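Local coordinates for clavulanic acid biosynthesis oligopeptide binding protein 2 (PDB 2WOL) that is an oligopeptide-binding protein of the clavulanic acid biosynthesis pathway in Streptomyces clavuligerus and belongs to the family 5 extracellular solute-binding proteins, at residues W99-R104 and D182-M187. Residues are numbered along the deposited sequence; the frame is centred on the assembly and turned at random.
Sequences WTYRLR and DFDHLM
F183 lies against W99 where the short helix 183-186 packs on one face of an antiparallel four-stranded sheet of this family 5 solute-binding protein. W99 and Y101 alternate with T100 along strand 98-102, and both turn toward the helix. CB of F183 sits over the six-membered ring of W99, 3.4 Å from its centroid and 14° off the ring normal, in a CH-pi contact. The CG of F183 is anti to the backbone N (chi1 -159°), which carries its ring past the indole toward Y101. The phenyl plane is inclined 44° to the five-membered ring of W99. F174 of the neighbouring strand and L140 of helix 140-144 also touch F183. The indole NE1 bonds to the carbonyl O of G96.

D184 brings its carboxylate to the edges of the W99 and Y101 rings. D184 OD1 accepts a hydrogen bond from Y101 OH at 2.7 Å, through the anti lone pair. D184 OD1 also lies near the indole plane, 3.6 Å from W99 CZ3. It also bonds to the backbone N of G90, so two donors hold it.

M187 closes the contact. Its bent chain makes an oblique Met-aromatic contact, with M187 SD 5.3 Å from the Y101 ring centroid. M187 CG comes nearer, 3.4 Å from the OH of Y101.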
loop_
_atom_site.group_PDB
_atom_site.type_symbol
_atom_site.label_atom_id
_atom_site.label_comp_id
_atom_site.label_asym_id
_atom_site.label_seq_id
_atom_site.Cartn_x
_atom_site.Cartn_y
_atom_site.Cartn_z
ATOM N N TRP A 99 22.634 -1.304 -9.390
ATOM C CA TRP A 99 21.603 -0.643 -10.172
ATOM C C TRP A 99 22.067 0.742 -10.583
ATOM O O TRP A 99 22.392 1.577 -9.735
ATOM C CB TRP A 99 20.314 -0.559 -9.356
ATOM C CG TRP A 99 19.647 -1.882 -9.184
ATOM C CD1 TRP A 99 20.067 -2.924 -8.408
ATOM C CD2 TRP A 99 18.439 -2.313 -9.815
ATOM N NE1 TRP A 99 19.193 -3.978 -8.512
ATOM C CE2 TRP A 99 18.183 -3.629 -9.371
ATOM C CE3 TRP A 99 17.541 -1.710 -10.706
ATOM C CZ2 TRP A 99 17.065 -4.357 -9.793
ATOM C CZ3 TRP A 99 16.432 -2.428 -11.122
ATOM C CH2 TRP A 99 16.204 -3.741 -10.667
ATOM N N THR A 100 22.095 0.973 -11.893
ATOM C CA THR A 100 22.577 2.222 -12.465
ATOM C C THR A 100 21.453 2.957 -13.197
ATOM O O THR A 100 20.689 2.350 -13.952
ATOM C CB THR A 100 23.757 1.944 -13.432
ATOM O OG1 THR A 100 24.795 1.255 -12.725
ATOM C CG2 THR A 100 24.312 3.230 -14.027
ATOM N N TYR A 101 21.357 4.263 -12.955
ATOM C CA TYR A 101 20.384 5.135 -13.613
ATOM C C TYR A 101 21.086 6.331 -14.229
ATOM O O TYR A 101 22.097 6.814 -13.703
ATOM C CB TYR A 101 19.317 5.631 -12.625
ATOM C CG TYR A 101 18.496 4.533 -11.991
ATOM C CD1 TYR A 101 18.956 3.868 -10.857
ATOM C CD2 TYR A 101 17.259 4.161 -12.521
ATOM C CE1 TYR A 101 18.215 2.855 -10.263
ATOM C CE2 TYR A 101 16.504 3.148 -11.934
ATOM C CZ TYR A 101 16.993 2.499 -10.805
ATOM O OH TYR A 101 16.278 1.488 -10.200
ATOM N N ARG A 102 20.533 6.806 -15.339
ATOM C CA ARG A 102 21.068 7.955 -16.058
ATOM C C ARG A 102 19.990 9.021 -16.134
ATOM O O ARG A 102 18.916 8.792 -16.690
ATOM C CB ARG A 102 21.558 7.532 -17.449
ATOM C CG ARG A 102 22.486 6.329 -17.367
ATOM C CD ARG A 102 23.064 5.857 -18.693
ATOM N NE ARG A 102 23.762 4.592 -18.469
ATOM C CZ ARG A 102 24.986 4.481 -17.954
ATOM N NH1 ARG A 102 25.682 5.565 -17.630
ATOM N NH2 ARG A 102 25.518 3.282 -17.766
ATOM N N LEU A 103 20.277 10.176 -15.545
ATOM C CA LEU A 103 19.291 11.237 -15.393
ATOM C C LEU A 103 19.158 12.102 -16.638
ATOM O O LEU A 103 20.147 12.378 -17.328
ATOM C CB LEU A 103 19.641 12.122 -14.196
ATOM C CG LEU A 103 19.302 11.635 -12.786
ATOM C CD1 LEU A 103 20.274 10.558 -12.307
ATOM C CD2 LEU A 103 19.309 12.822 -11.829
ATOM N N ARG A 104 17.930 12.530 -16.916
ATOM C CA ARG A 104 17.673 13.542 -17.940
ATOM C C ARG A 104 18.398 14.838 -17.582
ATOM O O ARG A 104 18.501 15.195 -16.407
ATOM C CB ARG A 104 16.173 13.804 -18.077
ATOM C CG ARG A 104 15.379 12.646 -18.648
ATOM C CD ARG A 104 13.893 12.902 -18.485
ATOM N NE ARG A 104 13.081 11.946 -19.231
ATOM C CZ ARG A 104 12.718 12.100 -20.503
ATOM N NH1 ARG A 104 13.090 13.176 -21.186
ATOM N NH2 ARG A 104 11.974 11.176 -21.094
ATOM N N ASP A 182 13.428 -5.982 -7.182
ATOM C CA ASP A 182 12.375 -4.964 -7.250
ATOM C C ASP A 182 12.855 -3.521 -7.062
ATOM O O ASP A 182 12.070 -2.648 -6.681
ATOM C CB ASP A 182 11.263 -5.297 -6.242
ATOM C CG ASP A 182 10.593 -6.639 -6.519
ATOM O OD1 ASP A 182 10.824 -7.233 -7.599
ATOM O OD2 ASP A 182 9.828 -7.096 -5.647
ATOM N N PHE A 183 14.127 -3.254 -7.352
ATOM C CA PHE A 183 14.687 -1.937 -7.033
ATOM C C PHE A 183 14.034 -0.751 -7.766
ATOM O O PHE A 183 13.910 0.338 -7.194
ATOM C CB PHE A 183 16.209 -1.919 -7.194
ATOM C CG PHE A 183 16.885 -0.813 -6.430
ATOM C CD1 PHE A 183 17.032 -0.895 -5.044
ATOM C CD2 PHE A 183 17.366 0.311 -7.090
ATOM C CE1 PHE A 183 17.642 0.122 -4.331
ATOM C CE2 PHE A 183 17.993 1.333 -6.384
ATOM C CZ PHE A 183 18.131 1.237 -5.006
ATOM N N ASP A 184 13.604 -0.953 -9.014
ATOM C CA ASP A 184 12.902 0.111 -9.745
ATOM C C ASP A 184 11.669 0.600 -8.967
ATOM O O ASP A 184 11.289 1.770 -9.051
ATOM C CB ASP A 184 12.448 -0.365 -11.132
ATOM C CG ASP A 184 13.515 -0.195 -12.216
ATOM O OD1 ASP A 184 14.545 0.491 -12.000
ATOM O OD2 ASP A 184 13.294 -0.746 -13.315
ATOM N N HIS A 185 11.040 -0.313 -8.229
ATOM C CA HIS A 185 9.879 0.025 -7.405
ATOM C C HIS A 185 10.254 0.962 -6.272
ATOM O O HIS A 185 9.532 1.919 -5.986
ATOM C CB HIS A 185 9.218 -1.231 -6.846
ATOM C CG HIS A 185 8.515 -2.044 -7.883
ATOM N ND1 HIS A 185 7.190 -1.848 -8.209
ATOM C CD2 HIS A 185 8.956 -3.046 -8.679
ATOM C CE1 HIS A 185 6.842 -2.701 -9.155
ATOM N NE2 HIS A 185 7.895 -3.441 -9.457
ATOM N N LEU A 186 11.394 0.695 -5.640
ATOM C CA LEU A 186 11.885 1.562 -4.575
ATOM C C LEU A 186 12.224 2.948 -5.110
ATOM O O LEU A 186 12.027 3.946 -4.421
ATOM C CB LEU A 186 13.087 0.939 -3.863
ATOM C CG LEU A 186 12.893 -0.447 -3.231
ATOM C CD1 LEU A 186 14.112 -0.806 -2.398
ATOM C CD2 LEU A 186 11.613 -0.558 -2.385
ATOM N N MET A 187 12.698 3.001 -6.353
ATOM C CA MET A 187 13.041 4.270 -6.983
ATOM C C MET A 187 11.815 5.036 -7.475
ATOM O O MET A 187 11.942 6.163 -7.951
ATOM C CB MET A 187 14.045 4.053 -8.119
ATOM C CG MET A 187 15.430 3.608 -7.653
ATOM S SD MET A 187 16.221 4.757 -6.500
ATOM C CE MET A 187 15.810 4.070 -4.899
#